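Long-range contact in uricase (Bacillus fastidiosus, PDB 4R8X), which catalyses the oxidation of urate by molecular oxygen to 5-hydroxyisourate, the first step in the conversion of urate to allantoin: residues K73-R78 with E97-K102. Residues are numbered along the deposited sequence; the frame is centred on the assembly and turned at random.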
ATOM      1  N   LYS D  73      17.748 -17.463  -7.750  1.00 13.28           N
ATOM      2  CA  LYS D  73      17.174 -17.449  -6.423  1.00 14.55           C
ATOM      3  C   LYS D  73      17.814 -18.533  -5.552  1.00 13.88           C
ATOM      4  O   LYS D  73      18.227 -18.265  -4.429  1.00 14.47           O
ATOM      5  CB  LYS D  73      15.658 -17.626  -6.516  1.00 15.61           C
ATOM      6  CG  LYS D  73      14.973 -17.921  -5.190  1.00 17.54           C
ATOM      7  CD  LYS D  73      13.568 -18.453  -5.395  1.00 21.88           C
ATOM      8  CE  LYS D  73      13.574 -19.809  -6.094  1.00 23.58           C
ATOM      9  NZ  LYS D  73      13.982 -20.949  -5.235  1.00 25.78           N
ATOM     10  N   ASN D  74      17.926 -19.748  -6.090  1.00 13.81           N
ATOM     11  CA  ASN D  74      18.563 -20.846  -5.366  1.00 13.33           C
ATOM     12  C   ASN D  74      20.017 -20.530  -5.037  1.00 12.60           C
ATOM     13  O   ASN D  74      20.495 -20.812  -3.947  1.00 12.59           O
ATOM     14  CB  ASN D  74      18.506 -22.151  -6.174  1.00 14.12           C
ATOM     15  CG  ASN D  74      17.095 -22.677  -6.355  1.00 15.07           C
ATOM     16  OD1 ASN D  74      16.206 -22.383  -5.561  1.00 15.25           O
ATOM     17  ND2 ASN D  74      16.891 -23.488  -7.398  1.00 16.02           N
ATOM     18  N   PHE D  75      20.717 -19.941  -5.998  1.00 11.47           N
ATOM     19  CA  PHE D  75      22.111 -19.548  -5.817  1.00 13.24           C
ATOM     20  C   PHE D  75      22.267 -18.620  -4.611  1.00 12.90           C
ATOM     21  O   PHE D  75      23.136 -18.830  -3.754  1.00 12.50           O
ATOM     22  CB  PHE D  75      22.586 -18.849  -7.088  1.00 13.49           C
ATOM     23  CG  PHE D  75      24.086 -18.682  -7.197  1.00 14.23           C
ATOM     24  CD1 PHE D  75      24.726 -17.591  -6.620  1.00 14.13           C
ATOM     25  CD2 PHE D  75      24.845 -19.587  -7.927  1.00 13.91           C
ATOM     26  CE1 PHE D  75      26.102 -17.416  -6.747  1.00 12.93           C
ATOM     27  CE2 PHE D  75      26.218 -19.417  -8.055  1.00 14.17           C
ATOM     28  CZ  PHE D  75      26.844 -18.338  -7.469  1.00 14.18           C
ATOM     29  N   ILE D  76      21.420 -17.592  -4.534  1.00 12.89           N
ATOM     30  CA  ILE D  76      21.537 -16.616  -3.472  1.00 13.36           C
ATOM     31  C   ILE D  76      21.231 -17.269  -2.139  1.00 12.79           C
ATOM     32  O   ILE D  76      21.971 -17.121  -1.165  1.00 12.77           O
ATOM     33  CB  ILE D  76      20.592 -15.420  -3.711  1.00 14.03           C
ATOM     34  CG1 ILE D  76      21.022 -14.641  -4.963  1.00 14.95           C
ATOM     35  CG2 ILE D  76      20.536 -14.502  -2.476  1.00 14.88           C
ATOM     36  CD1 ILE D  76      19.948 -13.696  -5.476  1.00 14.98           C
ATOM     37  N   GLN D  77      20.139 -18.018  -2.108  1.00 13.95           N
ATOM     38  CA  GLN D  77      19.718 -18.641  -0.871  1.00 15.26           C
ATOM     39  C   GLN D  77      20.758 -19.635  -0.333  1.00 15.08           C
ATOM     40  O   GLN D  77      20.996 -19.705   0.874  1.00 16.38           O
ATOM     41  CB  GLN D  77      18.323 -19.254  -1.044  1.00 16.63           C
ATOM     42  CG  GLN D  77      17.238 -18.162  -1.171  1.00 18.31           C
ATOM     43  CD  GLN D  77      15.892 -18.691  -1.614  1.00 19.79           C
ATOM     44  OE1 GLN D  77      15.778 -19.830  -2.055  1.00 20.43           O
ATOM     45  NE2 GLN D  77      14.860 -17.854  -1.499  1.00 19.38           N
ATOM     46  N   ARG D  78      21.422 -20.367  -1.219  1.00 14.59           N
ATOM     47  CA  ARG D  78      22.440 -21.293  -0.758  1.00 15.52           C
ATOM     48  C   ARG D  78      23.697 -20.577  -0.277  1.00 14.76           C
ATOM     49  O   ARG D  78      24.348 -21.012   0.676  1.00 15.93           O
ATOM     50  CB  ARG D  78      22.760 -22.317  -1.838  1.00 17.28           C
ATOM     51  CG  ARG D  78      21.644 -23.322  -1.970  1.00 19.57           C
ATOM     52  CD  ARG D  78      21.844 -24.260  -3.123  1.00 22.06           C
ATOM     53  NE  ARG D  78      20.560 -24.653  -3.683  1.00 23.63           N
ATOM     54  CZ  ARG D  78      20.433 -25.432  -4.747  1.00 24.10           C
ATOM     55  NH1 ARG D  78      21.519 -25.904  -5.339  1.00 23.50           N
ATOM     56  NH2 ARG D  78      19.228 -25.742  -5.208  1.00 25.66           N
ATOM     57  N   GLU D  97      30.599 -12.064  -6.660  1.00 12.79           N
ATOM     58  CA  GLU D  97      31.835 -12.717  -7.084  1.00 13.20           C
ATOM     59  C   GLU D  97      31.588 -14.188  -7.365  1.00 14.57           C
ATOM     60  O   GLU D  97      32.135 -14.747  -8.319  1.00 14.76           O
ATOM     61  CB  GLU D  97      32.916 -12.509  -6.029  1.00 14.45           C
ATOM     62  CG  GLU D  97      33.407 -11.072  -6.043  1.00 15.20           C
ATOM     63  CD  GLU D  97      34.283 -10.683  -4.869  1.00 17.08           C
ATOM     64  OE1 GLU D  97      34.301 -11.392  -3.840  1.00 19.06           O
ATOM     65  OE2 GLU D  97      34.959  -9.641  -4.988  1.00 17.04           O
ATOM     66  N   ALA D  98      30.739 -14.811  -6.553  1.00 14.63           N
ATOM     67  CA  ALA D  98      30.417 -16.222  -6.734  1.00 14.42           C
ATOM     68  C   ALA D  98      29.705 -16.466  -8.067  1.00 14.29           C
ATOM     69  O   ALA D  98      30.026 -17.425  -8.778  1.00 13.99           O
ATOM     70  CB  ALA D  98      29.568 -16.719  -5.571  1.00 14.23           C
ATOM     71  N   PHE D  99      28.741 -15.610  -8.408  1.00 14.16           N
ATOM     72  CA  PHE D  99      28.074 -15.718  -9.705  1.00 14.21           C
ATOM     73  C   PHE D  99      29.102 -15.637 -10.842  1.00 15.17           C
ATOM     74  O   PHE D  99      29.066 -16.436 -11.781  1.00 15.55           O
ATOM     75  CB  PHE D  99      27.033 -14.601  -9.887  1.00 13.13           C
ATOM     76  CG  PHE D  99      25.641 -14.939  -9.410  1.00 13.47           C
ATOM     77  CD1 PHE D  99      24.905 -15.943 -10.008  1.00 13.77           C
ATOM     78  CD2 PHE D  99      25.047 -14.189  -8.407  1.00 12.26           C
ATOM     79  CE1 PHE D  99      23.612 -16.223  -9.592  1.00 13.66           C
ATOM     80  CE2 PHE D  99      23.754 -14.453  -7.985  1.00 12.13           C
ATOM     81  CZ  PHE D  99      23.037 -15.481  -8.573  1.00 13.79           C
ATOM     82  N   LEU D 100      30.017 -14.671 -10.756  1.00 15.09           N
ATOM     83  CA  LEU D 100      31.019 -14.489 -11.807  1.00 14.71           C
ATOM     84  C   LEU D 100      31.962 -15.679 -11.907  1.00 16.05           C
ATOM     85  O   LEU D 100      32.406 -16.028 -13.006  1.00 16.19           O
ATOM     86  CB  LEU D 100      31.792 -13.192 -11.596  1.00 14.42           C
ATOM     87  CG  LEU D 100      30.984 -11.922 -11.879  1.00 15.53           C
ATOM     88  CD1 LEU D 100      31.746 -10.691 -11.440  1.00 16.05           C
ATOM     89  CD2 LEU D 100      30.607 -11.838 -13.358  1.00 16.21           C
ATOM     90  N   ALA D 101      32.259 -16.311 -10.776  1.00 15.40           N
ATOM     91  CA  ALA D 101      33.146 -17.471 -10.785  1.00 16.90           C
ATOM     92  C   ALA D 101      32.450 -18.651 -11.436  1.00 16.39           C
ATOM     93  O   ALA D 101      33.082 -19.456 -12.125  1.00 18.55           O
ATOM     94  CB  ALA D 101      33.579 -17.823  -9.374  1.00 18.22           C
ATOM     95  N   LYS D 102      31.142 -18.759 -11.209  1.00 15.69           N
ATOM     96  CA  LYS D 102      30.374 -19.891 -11.718  1.00 16.51           C
ATOM     97  C   LYS D 102      30.070 -19.765 -13.214  1.00 17.27           C
ATOM     98  O   LYS D 102      30.096 -20.752 -13.936  1.00 18.06           O
ATOM     99  CB  LYS D 102      29.075 -20.045 -10.923  1.00 17.86           C
ATOM    100  CG  LYS D 102      28.212 -21.207 -11.352  1.00 19.12           C
ATOM    101  CD  LYS D 102      28.961 -22.511 -11.257  1.00 20.47           C
ATOM    102  CE  LYS D 102      28.018 -23.675 -11.489  1.00 22.40           C
ATOM    103  NZ  LYS D 102      28.741 -24.957 -11.314  1.00 23.83           N
TER
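F75 and F99 lie one upon the other as an offset, face-to-face stack, their ring centroids 3.9 Å apart and their planes inclined by 16°. The two side chains run antiparallel, each ring reaching past the other toward the opposing helix. CD1 of F75 stands over the centre of the F99 ring, coming within 3.3 Å of F99 CZ, whereas F99 CE1 lies toward the rim of the F75 ring. F75 is extended for this: with CG anti to the backbone N (chi1 -166°), CZ arrives edge-on at the peptide of the other helix, 3.5 Å from the carbonyl carbon of A98. The methyl of A98 fits against the same end of the ring, its CB 3.7 Å from F75 CZ. F99 leaves its helix at a slant to the helix of F75, and its ring closes the distance; the ring edge meets CG1 of I76, 4.1 Å from F99 CE2.

These residues join helix 69-82 to helix 88-102, two consecutive helices that follow strand 40-50 and precede strand 108-125 in the first of the tandem T-fold (tunnelling-fold) domains of uricase. The short helical segments run at 125° with their axes 11.3 Å apart. On the sheet side, F99 packs on V47 and V109 of those strands, and I76 also touches V47, tying the helix pair to the sheet. K102 brings its CB obliquely to F75 CE2, then its chain bends at the second torsion and carries NZ away to a salt bridge with E186 of the second subunit. The ring of Y187 of that subunit meets the F75 ring, while H79 of the same chain as F75 also stacks with it.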